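Local coordinates for protein glutathione S-transferase (Vibrio parahaemolyticus, PDB 7MIQ) that probably catalyses the conjugation of glutathione to electrophilic compounds, as a dimeric glutathione S-transferase of the Gtt2 class, at residues C12-I17 and E65-C70; K20-E25 and F77-A82. All blocks are in the same frame, centred on the assembly; numbering follows the deposited sequence. Where two conformers were deposited one is given.

Contact 1: residues C12-I17 and E65-C70; sequences CKRVSI and ESVAIC
Arg14 reaches across to the start of helix 66-76 and lays its guanidinium beside Ser66 and Val67. In one of two Ser66 conformers, OG sits over one face of the group, 3.1 Å above its plane and toward the rim. From there Ser66 OG lies 3.3 Å from Arg14 NH1, but the angle is too poor for a hydrogen bond. A water joins the two instead. It accepts from Arg14 NH1 at 2.9 Å and is hydrogen-bonded to Ser66 OG at 3.0 Å. Arg14 NH2 meets Val67 CG2, at 3.4 Å. A bend at chi3 (78°) in an otherwise extended chain turns the guanidinium to this place. Its strongest partner is Glu102 of helix 88-114, through a salt bridge from NH2, which probably offsets the buried charge. Val15 CG1 meets Ile69 CG2 at 3.8 Å, the two side chains crossing at about a right angle, while Val15 CG2 rests against the backbone of Ser66 and near Cys70 SG. The axes of segments 12-17 and 66-70 run nearly parallel, 19° apart, and approach to 9.1 Å. The helices pair within the thioredoxin-like N-terminal domain; Val15 touches Leu3 of strand 2-5, and Arg14 packs on helices 88-114 and 162-177.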
loop_
_atom_site.group_PDB
_atom_site.type_symbol
_atom_site.label_atom_id
_atom_site.label_comp_id
_atom_site.label_asym_id
_atom_site.label_seq_id
_atom_site.Cartn_x
_atom_site.Cartn_y
_atom_site.Cartn_z
ATOM N N CYS A 12 10.259 -11.375 3.497
ATOM C CA CYS A 12 9.858 -12.661 4.056
ATOM C C CYS A 12 9.786 -12.614 5.578
ATOM O O CYS A 12 8.919 -13.261 6.180
ATOM C CB CYS A 12 10.819 -13.759 3.592
ATOM S SG CYS A 12 10.799 -14.022 1.799
ATOM N N LYS A 13 10.681 -11.856 6.219
ATOM C CA LYS A 13 10.617 -11.709 7.672
ATOM C C LYS A 13 9.336 -11.011 8.114
ATOM O O LYS A 13 8.870 -11.227 9.237
ATOM C CB LYS A 13 11.836 -10.937 8.184
ATOM C CG LYS A 13 13.136 -11.736 8.195
ATOM C CD LYS A 13 13.023 -12.977 9.069
ATOM C CE LYS A 13 14.357 -13.701 9.167
ATOM N NZ LYS A 13 14.288 -14.888 10.062
ATOM N N ARG A 14 8.764 -10.153 7.263
ATOM C CA ARG A 14 7.481 -9.544 7.602
ATOM C C ARG A 14 6.422 -10.613 7.835
ATOM O O ARG A 14 5.616 -10.511 8.768
ATOM C CB ARG A 14 7.039 -8.582 6.499
ATOM C CG ARG A 14 7.876 -7.312 6.401
ATOM C CD ARG A 14 7.437 -6.462 5.219
ATOM N NE ARG A 14 6.215 -5.715 5.496
ATOM C CZ ARG A 14 5.622 -4.907 4.628
ATOM N NH1 ARG A 14 6.092 -4.745 3.402
ATOM N NH2 ARG A 14 4.531 -4.244 5.000
ATOM N N VAL A 15 6.417 -11.653 7.001
ATOM C CA VAL A 15 5.457 -12.740 7.158
ATOM C C VAL A 15 5.830 -13.632 8.334
ATOM O O VAL A 15 4.955 -14.085 9.083
ATOM C CB VAL A 15 5.358 -13.542 5.847
ATOM C CG1 VAL A 15 4.439 -14.756 6.024
ATOM C CG2 VAL A 15 4.864 -12.647 4.719
ATOM N N SER A 16 7.129 -13.905 8.510
ATOM C CA SER A 16 7.569 -14.803 9.577
ATOM C C SER A 16 7.199 -14.262 10.953
ATOM O O SER A 16 6.737 -15.015 11.819
ATOM C CB SER A 16 9.082 -15.029 9.495
ATOM O OG SER A 16 9.431 -15.801 8.362
ATOM N N ILE A 17 7.409 -12.964 11.179
ATOM C CA ILE A 17 7.069 -12.369 12.469
ATOM C C ILE A 17 5.562 -12.416 12.698
ATOM O O ILE A 17 5.093 -12.741 13.796
ATOM C CB ILE A 17 7.610 -10.931 12.541
ATOM C CG1 ILE A 17 9.140 -10.931 12.487
ATOM C CG2 ILE A 17 7.112 -10.224 13.798
ATOM C CD1 ILE A 17 9.728 -9.544 12.252
ATOM N N GLU A 65 2.784 -10.712 -2.216
ATOM C CA GLU A 65 2.742 -9.496 -1.394
ATOM C C GLU A 65 2.661 -9.852 0.087
ATOM O O GLU A 65 1.722 -10.531 0.513
ATOM C CB GLU A 65 1.576 -8.572 -1.773
ATOM C CG GLU A 65 1.741 -7.865 -3.103
ATOM C CD GLU A 65 2.909 -6.895 -3.109
ATOM O OE1 GLU A 65 3.174 -6.267 -2.061
ATOM O OE2 GLU A 65 3.563 -6.762 -4.164
ATOM N N SER A 66 3.633 -9.383 0.878
ATOM C CA SER A 66 3.727 -9.805 2.273
ATOM C C SER A 66 2.455 -9.488 3.054
ATOM O O SER A 66 1.989 -10.312 3.851
ATOM C CB SER A 66 4.940 -9.149 2.938
ATOM O OG SER A 66 4.857 -7.739 2.867
ATOM N N VAL A 67 1.875 -8.303 2.844
ATOM C CA VAL A 67 0.684 -7.926 3.604
ATOM C C VAL A 67 -0.517 -8.775 3.197
ATOM O O VAL A 67 -1.354 -9.131 4.037
ATOM C CB VAL A 67 0.396 -6.422 3.445
ATOM C CG1 VAL A 67 -0.863 -6.038 4.223
ATOM C CG2 VAL A 67 1.582 -5.608 3.932
ATOM N N ALA A 68 -0.626 -9.116 1.911
ATOM C CA ALA A 68 -1.729 -9.967 1.468
ATOM C C ALA A 68 -1.605 -11.374 2.041
ATOM O O ALA A 68 -2.613 -12.001 2.397
ATOM C CB ALA A 68 -1.775 -10.007 -0.060
ATOM N N ILE A 69 -0.376 -11.889 2.127
ATOM C CA ILE A 69 -0.149 -13.181 2.771
ATOM C C ILE A 69 -0.551 -13.118 4.239
ATOM O O ILE A 69 -1.216 -14.025 4.755
ATOM C CB ILE A 69 1.321 -13.609 2.598
ATOM C CG1 ILE A 69 1.623 -13.893 1.122
ATOM C CG2 ILE A 69 1.637 -14.824 3.464
ATOM C CD1 ILE A 69 3.111 -14.068 0.818
ATOM N N CYS A 70 -0.168 -12.039 4.929
ATOM C CA CYS A 70 -0.534 -11.893 6.337
ATOM C C CYS A 70 -2.044 -11.808 6.517
ATOM O O CYS A 70 -2.590 -12.355 7.484
ATOM C CB CYS A 70 0.139 -10.657 6.935
ATOM S SG CYS A 70 1.942 -10.779 7.088
HETATM O O HOH W 1 7.353 -6.591 1.601
#

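Contact 2: residues K20-E25 and F77-A82; sequences KEIGGE and FENDLA
Ile22 and Gly24 pass closest to Asn79 and Phe77, with the two backbones running in opposite directions, 171° apart. The CA atoms of Ile22 and Asn79 are 5.8 Å apart, as are those of Gly24 and Phe77. No hydrogen bond joins the segments. Helix 10-22 closes in a Schellman motif, with Gly23 at positive phi (77°). Gly24 CA then stands 3.7 Å from the Phe77 ring centroid, 12° off the normal, a CH-pi contact over the face. Glu25 N lies over the same face, and Glu25 O is 3.6 Å from Phe77 CZ. Ile22 CD1 meets Phe77 CB, while Ile22 CG2 packs against the Asn79 amide, 3.6 Å from ND2. Asn79 CG, between backbone N and carbonyl carbon, puts the amide there and within reach of both segment bonds. Asn79 ND2 gives a nearly straight bond to Phe77 O (2.9 Å) and also bonds Asp74; Asn79 OD1 accepts from Leu81 N (3.0 Å). In one conformer Leu81 CD2 lies against Glu21 O, and the Glu21 carboxylate forms a salt bridge with Arg199. The Asn79 bond to Leu81 N makes an Asx turn in the loop leading from the thioredoxin-like domain to the helical domain of the glutathione S-transferase fold.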
loop_
_atom_site.group_PDB
_atom_site.type_symbol
_atom_site.label_atom_id
_atom_site.label_comp_id
_atom_site.label_asym_id
_atom_site.label_seq_id
_atom_site.Cartn_x
_atom_site.Cartn_y
_atom_site.Cartn_z
ATOM N N LYS A 20 4.477 -15.894 13.667
ATOM C CA LYS A 20 4.808 -16.180 15.059
ATOM C C LYS A 20 3.858 -15.473 16.018
ATOM O O LYS A 20 3.455 -16.052 17.034
ATOM C CB LYS A 20 6.255 -15.785 15.356
ATOM C CG LYS A 20 7.287 -16.824 14.959
ATOM C CD LYS A 20 8.695 -16.346 15.293
ATOM C CE LYS A 20 9.737 -17.391 14.931
ATOM N NZ LYS A 20 11.125 -16.884 15.129
ATOM N N GLU A 21 3.492 -14.220 15.719
ATOM C CA GLU A 21 2.591 -13.479 16.600
ATOM C C GLU A 21 1.260 -14.205 16.762
ATOM O O GLU A 21 0.746 -14.340 17.877
ATOM C CB GLU A 21 2.363 -12.061 16.065
ATOM C CG GLU A 21 3.500 -11.073 16.330
ATOM C CD GLU A 21 3.610 -10.669 17.798
ATOM O OE1 GLU A 21 2.650 -10.901 18.568
ATOM O OE2 GLU A 21 4.658 -10.114 18.180
ATOM N N ILE A 22 0.683 -14.688 15.655
ATOM C CA ILE A 22 -0.641 -15.301 15.717
ATOM C C ILE A 22 -0.588 -16.781 16.066
ATOM O O ILE A 22 -1.645 -17.415 16.193
ATOM C CB ILE A 22 -1.405 -15.099 14.392
ATOM C CG1 ILE A 22 -0.718 -15.848 13.246
ATOM C CG2 ILE A 22 -1.529 -13.612 14.077
ATOM C CD1 ILE A 22 -1.440 -15.701 11.916
ATOM N N GLY A 23 0.602 -17.351 16.234
ATOM C CA GLY A 23 0.708 -18.735 16.644
ATOM C C GLY A 23 0.442 -19.740 15.551
ATOM O O GLY A 23 0.041 -20.871 15.846
ATOM N N GLY A 24 0.651 -19.363 14.292
ATOM C CA GLY A 24 0.441 -20.257 13.178
ATOM C C GLY A 24 1.727 -20.938 12.751
ATOM O O GLY A 24 2.827 -20.480 13.047
ATOM N N GLU A 25 1.571 -22.054 12.045
ATOM C CA GLU A 25 2.706 -22.824 11.546
ATOM C C GLU A 25 2.427 -23.233 10.109
ATOM O O GLU A 25 1.376 -23.812 9.821
ATOM C CB GLU A 25 2.961 -24.062 12.410
ATOM C CG GLU A 25 4.147 -24.899 11.958
ATOM C CD GLU A 25 4.321 -26.155 12.788
ATOM O OE1 GLU A 25 3.470 -26.409 13.668
ATOM O OE2 GLU A 25 5.306 -26.888 12.562
ATOM N N PHE A 77 -5.463 -18.758 10.822
ATOM C CA PHE A 77 -5.133 -19.149 12.193
ATOM C C PHE A 77 -5.860 -18.208 13.145
ATOM O O PHE A 77 -5.383 -17.102 13.419
ATOM C CB PHE A 77 -3.622 -19.125 12.418
ATOM C CG PHE A 77 -2.873 -20.039 11.500
ATOM C CD1 PHE A 77 -2.818 -21.400 11.752
ATOM C CD2 PHE A 77 -2.243 -19.543 10.372
ATOM C CE1 PHE A 77 -2.142 -22.251 10.900
ATOM C CE2 PHE A 77 -1.560 -20.387 9.516
ATOM C CZ PHE A 77 -1.510 -21.744 9.780
ATOM N N GLU A 78 -7.011 -18.655 13.649
ATOM C CA GLU A 78 -7.802 -17.849 14.570
ATOM C C GLU A 78 -6.958 -17.409 15.760
ATOM O O GLU A 78 -6.232 -18.210 16.355
ATOM C CB GLU A 78 -9.020 -18.641 15.048
ATOM C CG GLU A 78 -9.907 -17.883 16.023
ATOM C CD GLU A 78 -11.188 -18.626 16.345
ATOM O OE1 GLU A 78 -11.278 -19.831 16.022
ATOM O OE2 GLU A 78 -12.108 -18.003 16.917
ATOM N N ASN A 79 -7.050 -16.123 16.093
ATOM C CA ASN A 79 -6.245 -15.529 17.149
ATOM C C ASN A 79 -6.966 -14.287 17.647
ATOM O O ASN A 79 -7.868 -13.769 16.984
ATOM C CB ASN A 79 -4.843 -15.174 16.649
ATOM C CG ASN A 79 -4.860 -14.023 15.660
ATOM O OD1 ASN A 79 -4.751 -12.860 16.045
ATOM N ND2 ASN A 79 -5.017 -14.341 14.380
ATOM N N ASP A 80 -6.555 -13.803 18.820
ATOM C CA ASP A 80 -7.188 -12.635 19.423
ATOM C C ASP A 80 -6.266 -11.418 19.455
ATOM O O ASP A 80 -6.489 -10.497 20.247
ATOM C CB ASP A 80 -7.689 -12.964 20.831
ATOM C CG ASP A 80 -6.564 -13.101 21.836
ATOM O OD1 ASP A 80 -5.469 -13.562 21.451
ATOM O OD2 ASP A 80 -6.779 -12.744 23.015
ATOM N N LEU A 81 -5.236 -11.393 18.605
ATOM C CA LEU A 81 -4.294 -10.240 18.548
ATOM C C LEU A 81 -4.920 -9.055 17.808
ATOM O O LEU A 81 -4.330 -7.973 17.892
ATOM C CB LEU A 81 -3.019 -10.705 17.835
ATOM C CG LEU A 81 -1.916 -11.392 18.648
ATOM C CD1 LEU A 81 -1.232 -10.450 19.627
ATOM C CD2 LEU A 81 -2.395 -12.652 19.344
ATOM N N ALA A 82 -5.944 -9.271 16.982
ATOM C CA ALA A 82 -6.502 -8.229 16.108
ATOM C C ALA A 82 -5.406 -7.394 15.426
ATOM O O ALA A 82 -5.389 -6.165 15.502
ATOM C CB ALA A 82 -7.459 -7.332 16.889
#

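How the contacts relate
Both contacts use helix 10-22 and meet the chain at or after helix 66-76. Contact 1 pairs the first half of helix 10-22 with the start of helix 66-76. Contact 2 pairs the end of helix 10-22 and its exit with the loop after helix 66-76. Their centres are about 13 Å apart. Contact 1 is buried, its centre about 7 Å from the centre of the chain; contact 2 is a surface contact, about 17 Å from it. Within contact 1, Glu65, Val67 and Ala68 pack on the second subunit, which does not touch contact 2. In related transferases the glutathione site lies beside the start of the helix that corresponds to 66-76, so contact 1 is probably nearer to that site than contact 2.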